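Local coordinates for DNA repair protein PprA (Deinococcus deserti, PDB 6MC8) that binds DNA, is induced by radiation, and takes part in DNA damage repair, genome segregation and filament formation, at residues V43-L48 / Q251-H256; L87-R92 / G124-M129; F257-A262 / E290-A295. The protein carries 2 engineered substitutions. All coordinates share one frame; numbering follows the deposited sequence.

Interaction 1: V43-L48 / Q251-H256; sequences VATAGL and QLPEAH
T45 OG1 is hydrogen-bonded to two partners, L42 O, three residues back in the chain, and the indole NE1 of W80 from helix 62-80. Together they probably fix the rotation of the side chain, leaving the other branch, CG2, to meet P253 and E254. The torsion (chi1 64°) sets OG1 between the backbone N and the carbonyl carbon and leaves CG2 anti to that carbon. This methyl does all the touching. It rests over the flat face of the peptide joining the two residues, 3.8 Å from P253 C and just as near to E254 N. The proline ring closes one flank, with P253 CB 3.9 Å from T45 CG2. On the other flank E254 folds back, its chain bent at CB-CG (chi2 85°), which lays the aliphatic CG 3.9 Å from T45 CG2 and brings the carboxylate oxygen OE2 to 3.8 Å from the same methyl. OE2 also has a long, weak ion pair with R298 of helix 274-304. Both backbones are turned tightly here. On the T45 side a Schellman motif ends helix 35-43: L48 N reaches V43 O at 3.1 Å, G47 N bonds A44 O, and G47 takes the positive phi of the C-prime position. V43 O also accepts A46 N, from the opposite face of its plane. On the other side, 3-10 segment 253-255 presents its first peptide to the threonine, with H256 N closing the turn on P253 O at 3.1 Å. Chemically, then, the threonine is divided: its hydroxyl is satisfied by L42 and W80, outside the contact, and its methyl alone meets the 3-10 turn, by van der Waals contact.

Interaction 2: L87-R92 / G124-M129; sequences LQHSAR and GTYASM
Y126 meets H89 and, through a water, reaches the strand with its hydroxyl. From CB, which leaves helix 119-127 neither facing the strand nor turned from it, the ring swings across because CG stands anti to the carbonyl carbon (chi1 -75°). CD1 runs up against a sulfur: M129 SD lies at the edge of the ring, in its plane, 4.0 Å from Y126 CD1. Farther out, CE1 approaches H89 CE1 at 4.4 Å. The two rings form an offset edge-to-face pair, the edge of the imidazole turned to the face of the phenol, with centroids 6.0 Å apart and planes at 90°. At the tip, Y126 OH holds a water at 2.7 Å, and that water lies 3.0 Å from H89 ND1, so a bridge joins the polar ends that the rings themselves leave apart. The other imidazole nitrogen, NE2, is hydrogen-bonded to L84 O; with both nitrogens engaged, the ring is fixed in its rotation. H77 of helix 62-80 stacks on H89 and meets Y126 edge-to-face, extending the pair to three aromatic rings. In the fold, this joins strand 89-95, an outermost strand of the three-stranded antiparallel sheet 89-95, 100-107 and 110-114, to the helix that follows the sheet. Beside Y126, the extended M129 chain (chi2 174°) carries its sulfur to L87, with SD 3.8 Å from L87 CD1. The two side chains cross obliquely, and V107 of the middle strand touches both, while L105 of that strand touches Y126. S128 OG donates to T125 O at 2.9 Å, tilted out of the carbonyl plane.

Interaction 3: F257-A262 / E290-A295; sequences FAVSSA and ELQKAA
Long helix 274-304 runs beside the chain that leads into strand 261-267, outermost within this chain in the four-stranded antiparallel sheet, and V259 meets it through L291 and Q292. The Q292 chain, extended beyond CG, reaches across to the backbone: NE2 donates to V259 O at 3.2 Å with an N-H...O angle of 159°. The oxygen lies close to the amide plane of Q292, but the donor arrives well above the plane of the carbonyl, 37° out of it. On the way, Q292 CG passes 3.7 Å from V259 O. The far side of the amide is held as well, since OE1 accepts from R196 NH1, and the two bonds together keep the group from flipping. Beside this polar link, V259 places CG1 anti to its own nitrogen (chi1 171°), sending it to L291 CB at 3.9 Å; the two side chains cross at about a right angle. L288, a turn earlier in the helix, also touches V259, and A262 as well. Replacing Q292 with a leucine would probably deprive V259 O of its donor from the helix and leave R196 without this acceptor. The contact thus combines an apolar seat for a buried valine with an amide that donates to a main-chain carbonyl and accepts from an arginine.

In the fold
Interactions 1 and 3 are neighbours, their centres about 10 Å apart: T45 O comes within 3.3 Å of V259 CG2, and A46 O lies 3.8 Å from L291 CD2. Interaction 2 sits farther off, about 16 Å from interaction 1 and 19 Å from interaction 3, centre to centre, and is nested in sequence inside the loop that interaction 1 closes. F257 spans the gap: its CB lies 3.7 Å from T45 OG1, while its CE1 is 4.2 Å from Y126 CD2. W80, already a partner of T45, ties the first and third contacts again: its carbonyl is hydrogen-bonded to S260 OG and its ring sits against F257.

Interaction 1: V43-L48 / Q251-H256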
ATOM      1  N   VAL A  43      32.442   6.411   3.044  1.00 18.29           N
ATOM      2  CA  VAL A  43      31.444   6.729   2.032  1.00 18.16           C
ATOM      3  C   VAL A  43      32.056   7.204   0.725  1.00 20.70           C
ATOM      4  O   VAL A  43      31.337   7.337  -0.266  1.00 18.37           O
ATOM      5  CB  VAL A  43      30.433   7.769   2.557  1.00 18.15           C
ATOM      6  CG1 VAL A  43      29.675   7.208   3.737  1.00 15.72           C
ATOM      7  CG2 VAL A  43      31.126   9.066   2.925  1.00 17.08           C
ATOM      8  N   ALA A  44      33.370   7.443   0.689  1.00 20.00           N
ATOM      9  CA  ALA A  44      34.033   7.724  -0.576  1.00 19.81           C
ATOM     10  C   ALA A  44      34.200   6.473  -1.425  1.00 24.26           C
ATOM     11  O   ALA A  44      34.444   6.585  -2.629  1.00 24.46           O
ATOM     12  CB  ALA A  44      35.393   8.373  -0.337  1.00 18.42           C
ATOM     13  N   THR A  45      34.066   5.288  -0.827  1.00 22.83           N
ATOM     14  CA  THR A  45      34.000   4.059  -1.604  1.00 20.63           C
ATOM     15  C   THR A  45      32.692   3.942  -2.370  1.00 23.39           C
ATOM     16  O   THR A  45      32.613   3.157  -3.317  1.00 25.03           O
ATOM     17  CB  THR A  45      34.176   2.842  -0.697  1.00 24.02           C
ATOM     18  OG1 THR A  45      33.091   2.772   0.233  1.00 23.98           O
ATOM     19  CG2 THR A  45      35.480   2.941   0.068  1.00 23.02           C
ATOM     20  N   ALA A  46      31.671   4.696  -1.980  1.00 21.86           N
ATOM     21  CA  ALA A  46      30.446   4.814  -2.747  1.00 21.79           C
ATOM     22  C   ALA A  46      30.407   6.070  -3.604  1.00 17.36           C
ATOM     23  O   ALA A  46      29.364   6.378  -4.175  1.00 22.26           O
ATOM     24  CB  ALA A  46      29.235   4.785  -1.817  1.00 18.04           C
ATOM     25  N   GLY A  47      31.513   6.794  -3.714  1.00 19.64           N
ATOM     26  CA  GLY A  47      31.576   7.948  -4.580  1.00 17.99           C
ATOM     27  C   GLY A  47      31.158   9.253  -3.953  1.00 21.62           C
ATOM     28  O   GLY A  47      30.997  10.242  -4.674  1.00 25.20           O
ATOM     29  N   LEU A  48      30.986   9.293  -2.638  1.00 20.49           N
ATOM     30  CA  LEU A  48      30.521  10.497  -1.971  1.00 20.43           C
ATOM     31  C   LEU A  48      31.690  11.357  -1.518  1.00 21.47           C
ATOM     32  O   LEU A  48      32.726  10.847  -1.087  1.00 26.41           O
ATOM     33  CB  LEU A  48      29.662  10.146  -0.757  1.00 17.03           C
ATOM     34  CG  LEU A  48      28.202   9.730  -0.899  1.00 16.98           C
ATOM     35  CD1 LEU A  48      28.036   8.307  -1.385  1.00 16.22           C
ATOM     36  CD2 LEU A  48      27.523   9.911   0.422  1.00 12.25           C
ATOM     37  N   GLN A 251      43.228  -2.701   5.651  1.00 34.73           N
ATOM     38  CA  GLN A 251      42.666  -1.735   6.618  1.00 26.63           C
ATOM     39  C   GLN A 251      41.865  -0.674   5.880  1.00 27.19           C
ATOM     40  O   GLN A 251      41.284   0.133   6.521  1.00 33.72           O
ATOM     41  CB  GLN A 251      43.754  -1.010   7.388  1.00 29.33           C
ATOM     42  CG  GLN A 251      44.844  -1.898   7.925  1.00 37.55           C
ATOM     43  CD  GLN A 251      44.332  -2.970   8.844  1.00 37.26           C
ATOM     44  OE1 GLN A 251      43.569  -2.720   9.749  1.00 40.61           O
ATOM     45  NE2 GLN A 251      44.773  -4.182   8.617  1.00 38.51           N
ATOM     46  N   LEU A 252      41.895  -0.660   4.568  1.00 25.45           N
ATOM     47  CA  LEU A 252      41.147   0.348   3.847  1.00 24.48           C
ATOM     48  C   LEU A 252      39.713  -0.122   3.608  1.00 25.06           C
ATOM     49  O   LEU A 252      39.464  -1.318   3.445  1.00 22.24           O
ATOM     50  CB  LEU A 252      41.819   0.649   2.513  1.00 20.05           C
ATOM     51  CG  LEU A 252      43.226   1.244   2.534  1.00 22.60           C
ATOM     52  CD1 LEU A 252      43.731   1.389   1.120  1.00 22.90           C
ATOM     53  CD2 LEU A 252      43.272   2.574   3.254  1.00 21.84           C
ATOM     54  N   PRO A 253      38.748   0.805   3.585  1.00 24.94           N
ATOM     55  CA  PRO A 253      37.370   0.419   3.247  1.00 18.85           C
ATOM     56  C   PRO A 253      37.191   0.031   1.799  1.00 20.68           C
ATOM     57  O   PRO A 253      36.171  -0.573   1.455  1.00 25.35           O
ATOM     58  CB  PRO A 253      36.563   1.674   3.597  1.00 17.28           C
ATOM     59  CG  PRO A 253      37.530   2.773   3.485  1.00 19.35           C
ATOM     60  CD  PRO A 253      38.841   2.231   3.935  1.00 21.26           C
ATOM     61  N   GLU A 254      38.160   0.358   0.948  1.00 21.62           N
ATOM     62  CA  GLU A 254      38.147  -0.064  -0.443  1.00 19.44           C
ATOM     63  C   GLU A 254      38.312  -1.572  -0.592  1.00 26.17           C
ATOM     64  O   GLU A 254      37.938  -2.135  -1.625  1.00 26.78           O
ATOM     65  CB  GLU A 254      39.253   0.673  -1.194  1.00 17.56           C
ATOM     66  CG  GLU A 254      38.974   2.148  -1.469  1.00 26.49           C
ATOM     67  CD  GLU A 254      39.339   3.062  -0.321  1.00 26.96           C
ATOM     68  OE1 GLU A 254      39.901   2.581   0.675  1.00 29.10           O
ATOM     69  OE2 GLU A 254      39.056   4.269  -0.412  1.00 35.91           O
ATOM     70  N   ALA A 255      38.871  -2.243   0.413  1.00 22.34           N
ATOM     71  CA  ALA A 255      38.977  -3.692   0.370  1.00 21.92           C
ATOM     72  C   ALA A 255      37.732  -4.399   0.880  1.00 27.47           C
ATOM     73  O   ALA A 255      37.694  -5.632   0.872  1.00 27.51           O
ATOM     74  CB  ALA A 255      40.176  -4.160   1.186  1.00 23.70           C
ATOM     75  N   HIS A 256      36.722  -3.657   1.338  1.00 24.30           N
ATOM     76  CA  HIS A 256      35.572  -4.257   1.995  1.00 22.98           C
ATOM     77  C   HIS A 256      34.243  -3.683   1.532  1.00 21.99           C
ATOM     78  O   HIS A 256      33.195  -4.151   1.982  1.00 21.65           O
ATOM     79  CB  HIS A 256      35.702  -4.094   3.514  1.00 19.39           C
ATOM     80  CG  HIS A 256      36.976  -4.653   4.054  1.00 30.42           C
ATOM     81  ND1 HIS A 256      37.195  -6.005   4.189  1.00 31.48           N
ATOM     82  CD2 HIS A 256      38.124  -4.046   4.430  1.00 29.13           C
ATOM     83  CE1 HIS A 256      38.414  -6.204   4.650  1.00 31.86           C
ATOM     84  NE2 HIS A 256      38.998  -5.032   4.808  1.00 28.60           N
TER

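Interaction 2: L87-R92 / G124-M129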
ATOM      1  N   LEU A  87      15.638  -2.204   5.495  1.00 26.00           N
ATOM      2  CA  LEU A  87      16.071  -1.754   6.804  1.00 27.50           C
ATOM      3  C   LEU A  87      16.265  -0.244   6.783  1.00 25.20           C
ATOM      4  O   LEU A  87      16.503   0.359   5.735  1.00 27.54           O
ATOM      5  CB  LEU A  87      17.373  -2.447   7.214  1.00 26.99           C
ATOM      6  CG  LEU A  87      17.345  -3.974   7.271  1.00 27.53           C
ATOM      7  CD1 LEU A  87      18.729  -4.525   7.545  1.00 22.59           C
ATOM      8  CD2 LEU A  87      16.352  -4.475   8.297  1.00 24.34           C
ATOM      9  N   GLN A  88      16.159   0.364   7.957  1.00 31.70           N
ATOM     10  CA  GLN A  88      16.342   1.800   8.109  1.00 25.19           C
ATOM     11  C   GLN A  88      17.713   2.073   8.707  1.00 27.91           C
ATOM     12  O   GLN A  88      18.034   1.576   9.788  1.00 28.01           O
ATOM     13  CB  GLN A  88      15.239   2.397   8.983  1.00 26.05           C
ATOM     14  CG  GLN A  88      15.315   3.900   9.143  1.00 40.17           C
ATOM     15  CD  GLN A  88      14.118   4.470   9.876  1.00 59.29           C
ATOM     16  OE1 GLN A  88      13.207   3.741  10.263  1.00 67.10           O
ATOM     17  NE2 GLN A  88      14.115   5.781  10.073  1.00 52.92           N
ATOM     18  N   HIS A  89      18.517   2.859   7.997  1.00 31.24           N
ATOM     19  CA  HIS A  89      19.897   3.128   8.367  1.00 23.70           C
ATOM     20  C   HIS A  89      20.016   4.526   8.952  1.00 22.85           C
ATOM     21  O   HIS A  89      19.408   5.471   8.446  1.00 30.23           O
ATOM     22  CB  HIS A  89      20.822   3.007   7.154  1.00 22.94           C
ATOM     23  CG  HIS A  89      20.826   1.650   6.525  1.00 26.08           C
ATOM     24  ND1 HIS A  89      21.475   0.572   7.081  1.00 28.22           N
ATOM     25  CD2 HIS A  89      20.267   1.201   5.378  1.00 24.34           C
ATOM     26  CE1 HIS A  89      21.313  -0.484   6.306  1.00 29.66           C
ATOM     27  NE2 HIS A  89      20.582  -0.129   5.267  1.00 24.90           N
ATOM     28  N   SER A  90      20.835   4.647   9.984  1.00 25.31           N
ATOM     29  CA  SER A  90      21.094   5.943  10.655  1.00 26.34           C
ATOM     30  C   SER A  90      22.445   5.955  11.345  1.00 26.60           C
ATOM     31  O   SER A  90      23.005   4.921  11.567  1.00 27.32           O
ATOM     32  CB  SER A  90      20.032   6.343  11.595  1.00 19.31           C
ATOM     33  OG  SER A  90      19.879   5.393  12.583  1.00 23.60           O
ATOM     34  N   ALA A  91      22.943   7.143  11.611  1.00 26.77           N
ATOM     35  CA  ALA A  91      24.218   7.274  12.321  1.00 27.41           C
ATOM     36  C   ALA A  91      24.044   8.260  13.465  1.00 38.41           C
ATOM     37  O   ALA A  91      23.145   9.096  13.410  1.00 29.63           O
ATOM     38  CB  ALA A  91      25.295   7.713  11.390  1.00 29.25           C
ATOM     39  N   ARG A  92      24.809   8.038  14.522  1.00 32.72           N
ATOM     40  CA  ARG A  92      24.834   8.943  15.660  1.00 34.32           C
ATOM     41  C   ARG A  92      26.269   9.126  16.122  1.00 39.69           C
ATOM     42  O   ARG A  92      27.109   8.239  15.961  1.00 35.39           O
ATOM     43  CB  ARG A  92      23.965   8.438  16.823  1.00 35.59           C
ATOM     44  CG  ARG A  92      22.476   8.557  16.566  1.00 41.16           C
ATOM     45  CD  ARG A  92      21.642   7.987  17.685  1.00 49.00           C
ATOM     46  NE  ARG A  92      20.222   8.042  17.354  1.00 49.19           N
ATOM     47  CZ  ARG A  92      19.261   7.510  18.096  1.00 51.53           C
ATOM     48  NH1 ARG A  92      19.561   6.874  19.218  1.00 52.61           N
ATOM     49  NH2 ARG A  92      17.999   7.609  17.710  1.00 54.25           N
ATOM     50  N   GLY A 124      31.144  -7.043   7.656  1.00 26.29           N
ATOM     51  CA  GLY A 124      30.658  -8.328   8.124  1.00 24.04           C
ATOM     52  C   GLY A 124      29.365  -8.211   8.907  1.00 27.02           C
ATOM     53  O   GLY A 124      28.563  -9.146   8.937  1.00 26.48           O
ATOM     54  N   THR A 125      29.159  -7.070   9.567  1.00 22.27           N
ATOM     55  CA  THR A 125      27.897  -6.806  10.250  1.00 25.50           C
ATOM     56  C   THR A 125      26.764  -6.640   9.245  1.00 23.39           C
ATOM     57  O   THR A 125      25.656  -7.148   9.440  1.00 26.11           O
ATOM     58  CB  THR A 125      28.047  -5.561  11.133  1.00 26.38           C
ATOM     59  OG1 THR A 125      29.071  -5.784  12.107  1.00 17.37           O
ATOM     60  CG2 THR A 125      26.755  -5.216  11.843  1.00 19.85           C
ATOM     61  N   TYR A 126      27.043  -5.949   8.140  1.00 23.06           N
ATOM     62  CA  TYR A 126      26.057  -5.775   7.080  1.00 22.90           C
ATOM     63  C   TYR A 126      25.849  -7.062   6.289  1.00 28.41           C
ATOM     64  O   TYR A 126      24.772  -7.275   5.722  1.00 32.32           O
ATOM     65  CB  TYR A 126      26.505  -4.640   6.162  1.00 26.92           C
ATOM     66  CG  TYR A 126      26.316  -3.264   6.746  1.00 23.60           C
ATOM     67  CD1 TYR A 126      25.270  -2.996   7.616  1.00 20.26           C
ATOM     68  CD2 TYR A 126      27.232  -2.252   6.491  1.00 24.65           C
ATOM     69  CE1 TYR A 126      25.102  -1.748   8.160  1.00 22.57           C
ATOM     70  CE2 TYR A 126      27.080  -1.000   7.046  1.00 25.86           C
ATOM     71  CZ  TYR A 126      26.012  -0.753   7.875  1.00 25.38           C
ATOM     72  OH  TYR A 126      25.852   0.490   8.427  1.00 22.38           O
ATOM     73  N   ALA A 127      26.862  -7.928   6.237  1.00 24.57           N
ATOM     74  CA  ALA A 127      26.743  -9.157   5.458  1.00 31.30           C
ATOM     75  C   ALA A 127      25.861 -10.177   6.162  1.00 34.97           C
ATOM     76  O   ALA A 127      25.197 -10.989   5.510  1.00 31.15           O
ATOM     77  CB  ALA A 127      28.124  -9.749   5.180  1.00 26.03           C
ATOM     78  N   SER A 128      25.821 -10.139   7.497  1.00 29.99           N
ATOM     79  CA  SER A 128      24.960 -11.040   8.252  1.00 30.12           C
ATOM     80  C   SER A 128      23.486 -10.664   8.155  1.00 31.14           C
ATOM     81  O   SER A 128      22.635 -11.445   8.589  1.00 36.95           O
ATOM     82  CB  SER A 128      25.394 -11.078   9.717  1.00 21.47           C
ATOM     83  OG  SER A 128      25.159  -9.843  10.358  1.00 30.83           O
ATOM     84  N   MET A 129      23.170  -9.499   7.599  1.00 25.40           N
ATOM     85  CA  MET A 129      21.808  -9.061   7.363  1.00 26.81           C
ATOM     86  C   MET A 129      21.308  -9.429   5.974  1.00 30.13           C
ATOM     87  O   MET A 129      20.124  -9.241   5.687  1.00 35.08           O
ATOM     88  CB  MET A 129      21.723  -7.543   7.538  1.00 26.69           C
ATOM     89  CG  MET A 129      22.211  -7.035   8.874  1.00 23.66           C
ATOM     90  SD  MET A 129      22.234  -5.243   8.932  1.00 26.31           S
ATOM     91  CE  MET A 129      23.072  -4.987  10.479  1.00 24.48           C
TER
HETATM   92  O   HOH W   1      23.440   1.300   9.198  1.00 25.81           O

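Interaction 3: F257-A262 / E290-A295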
ATOM      1  N   PHE A 257      34.256  -2.703   0.638  1.00 21.75           N
ATOM      2  CA  PHE A 257      33.049  -2.067   0.137  1.00 17.58           C
ATOM      3  C   PHE A 257      33.239  -1.737  -1.332  1.00 21.18           C
ATOM      4  O   PHE A 257      34.276  -1.203  -1.725  1.00 25.96           O
ATOM      5  CB  PHE A 257      32.719  -0.797   0.928  1.00 15.51           C
ATOM      6  CG  PHE A 257      32.202  -1.058   2.308  1.00 17.14           C
ATOM      7  CD1 PHE A 257      30.854  -1.272   2.520  1.00 18.73           C
ATOM      8  CD2 PHE A 257      33.062  -1.108   3.390  1.00 18.57           C
ATOM      9  CE1 PHE A 257      30.372  -1.514   3.782  1.00 16.03           C
ATOM     10  CE2 PHE A 257      32.586  -1.361   4.654  1.00 19.03           C
ATOM     11  CZ  PHE A 257      31.239  -1.557   4.850  1.00 18.04           C
ATOM     12  N   ALA A 258      32.235  -2.059  -2.138  1.00 19.15           N
ATOM     13  CA  ALA A 258      32.264  -1.768  -3.560  1.00 16.83           C
ATOM     14  C   ALA A 258      30.908  -1.234  -3.994  1.00 21.36           C
ATOM     15  O   ALA A 258      29.889  -1.474  -3.347  1.00 19.93           O
ATOM     16  CB  ALA A 258      32.636  -3.006  -4.380  1.00 20.14           C
ATOM     17  N   VAL A 259      30.911  -0.505  -5.106  1.00 19.99           N
ATOM     18  CA  VAL A 259      29.685   0.008  -5.707  1.00 18.69           C
ATOM     19  C   VAL A 259      29.086  -1.059  -6.607  1.00 17.21           C
ATOM     20  O   VAL A 259      29.746  -1.551  -7.526  1.00 19.28           O
ATOM     21  CB  VAL A 259      29.951   1.301  -6.495  1.00 25.20           C
ATOM     22  CG1 VAL A 259      28.727   1.702  -7.293  1.00 17.60           C
ATOM     23  CG2 VAL A 259      30.314   2.408  -5.561  1.00 24.22           C
ATOM     24  N   SER A 260      27.830  -1.413  -6.347  1.00 18.50           N
ATOM     25  CA  SER A 260      27.112  -2.353  -7.189  1.00 23.22           C
ATOM     26  C   SER A 260      25.742  -1.865  -7.638  1.00 22.79           C
ATOM     27  O   SER A 260      25.169  -2.465  -8.549  1.00 22.41           O
ATOM     28  CB  SER A 260      26.945  -3.704  -6.476  1.00 19.23           C
ATOM     29  OG  SER A 260      26.080  -3.598  -5.367  1.00 22.04           O
ATOM     30  N   SER A 261      25.205  -0.802  -7.049  1.00 19.56           N
ATOM     31  CA  SER A 261      23.883  -0.331  -7.422  1.00 22.15           C
ATOM     32  C   SER A 261      23.877   1.186  -7.546  1.00 23.33           C
ATOM     33  O   SER A 261      24.863   1.863  -7.257  1.00 18.00           O
ATOM     34  CB  SER A 261      22.813  -0.778  -6.419  1.00 18.62           C
ATOM     35  OG  SER A 261      22.641  -2.179  -6.443  1.00 21.18           O
ATOM     36  N   ALA A 262      22.744   1.701  -8.012  1.00 22.54           N
ATOM     37  CA  ALA A 262      22.450   3.123  -8.053  1.00 16.73           C
ATOM     38  C   ALA A 262      20.940   3.289  -8.038  1.00 24.11           C
ATOM     39  O   ALA A 262      20.232   2.634  -8.804  1.00 27.63           O
ATOM     40  CB  ALA A 262      23.051   3.797  -9.290  1.00 16.96           C
ATOM     41  N   GLU A 290      29.203   5.120 -14.274  1.00 25.91           N
ATOM     42  CA  GLU A 290      30.249   6.088 -13.967  1.00 32.08           C
ATOM     43  C   GLU A 290      30.882   5.823 -12.606  1.00 26.97           C
ATOM     44  O   GLU A 290      32.100   5.956 -12.452  1.00 29.71           O
ATOM     45  CB  GLU A 290      29.694   7.512 -14.055  1.00 24.63           C
ATOM     46  CG  GLU A 290      30.701   8.588 -13.678  1.00 32.23           C
ATOM     47  CD  GLU A 290      31.951   8.583 -14.553  1.00 46.06           C
ATOM     48  OE1 GLU A 290      31.859   8.284 -15.761  1.00 48.66           O
ATOM     49  OE2 GLU A 290      33.043   8.845 -14.010  1.00 44.80           O
ATOM     50  N   LEU A 291      30.078   5.422 -11.617  1.00 22.01           N
ATOM     51  CA  LEU A 291      30.613   5.139 -10.288  1.00 21.08           C
ATOM     52  C   LEU A 291      31.518   3.916 -10.290  1.00 28.95           C
ATOM     53  O   LEU A 291      32.494   3.860  -9.537  1.00 27.34           O
ATOM     54  CB  LEU A 291      29.477   4.950  -9.291  1.00 21.02           C
ATOM     55  CG  LEU A 291      28.760   6.204  -8.814  1.00 22.63           C
ATOM     56  CD1 LEU A 291      27.504   5.784  -8.118  1.00 19.69           C
ATOM     57  CD2 LEU A 291      29.643   6.987  -7.876  1.00 20.39           C
ATOM     58  N   GLN A 292      31.222   2.938 -11.140  1.00 28.37           N
ATOM     59  CA  GLN A 292      32.083   1.767 -11.233  1.00 25.57           C
ATOM     60  C   GLN A 292      33.344   2.064 -12.035  1.00 25.16           C
ATOM     61  O   GLN A 292      34.404   1.499 -11.754  1.00 25.07           O
ATOM     62  CB  GLN A 292      31.308   0.595 -11.828  1.00 18.24           C
ATOM     63  CG  GLN A 292      30.324  -0.020 -10.856  1.00 21.46           C
ATOM     64  CD  GLN A 292      29.513  -1.145 -11.457  1.00 20.03           C
ATOM     65  OE1 GLN A 292      29.499  -1.344 -12.667  1.00 24.63           O
ATOM     66  NE2 GLN A 292      28.868  -1.916 -10.605  1.00 17.85           N
ATOM     67  N   LYS A 293      33.256   2.945 -13.032  1.00 26.28           N
ATOM     68  CA  LYS A 293      34.457   3.316 -13.770  1.00 28.34           C
ATOM     69  C   LYS A 293      35.330   4.266 -12.964  1.00 31.73           C
ATOM     70  O   LYS A 293      36.559   4.222 -13.070  1.00 36.95           O
ATOM     71  CB  LYS A 293      34.097   3.924 -15.126  1.00 25.52           C
ATOM     72  CG  LYS A 293      33.624   2.901 -16.140  1.00 32.41           C
ATOM     73  CD  LYS A 293      33.521   3.474 -17.541  1.00 36.47           C
ATOM     74  CE  LYS A 293      32.300   4.348 -17.710  1.00 40.55           C
ATOM     75  NZ  LYS A 293      32.150   4.806 -19.116  1.00 49.98           N
ATOM     76  N   ALA A 294      34.718   5.124 -12.145  1.00 31.62           N
ATOM     77  CA  ALA A 294      35.505   5.967 -11.250  1.00 28.56           C
ATOM     78  C   ALA A 294      36.106   5.146 -10.120  1.00 28.18           C
ATOM     79  O   ALA A 294      37.144   5.514  -9.559  1.00 33.44           O
ATOM     80  CB  ALA A 294      34.649   7.099 -10.690  1.00 20.14           C
ATOM     81  N   ALA A 295      35.457   4.035  -9.767  1.00 27.72           N
ATOM     82  CA  ALA A 295      36.026   3.111  -8.797  1.00 23.50           C
ATOM     83  C   ALA A 295      37.275   2.446  -9.346  1.00 24.54           C
ATOM     84  O   ALA A 295      38.253   2.267  -8.619  1.00 28.13           O
ATOM     85  CB  ALA A 295      35.001   2.051  -8.412  1.00 26.68           C
TER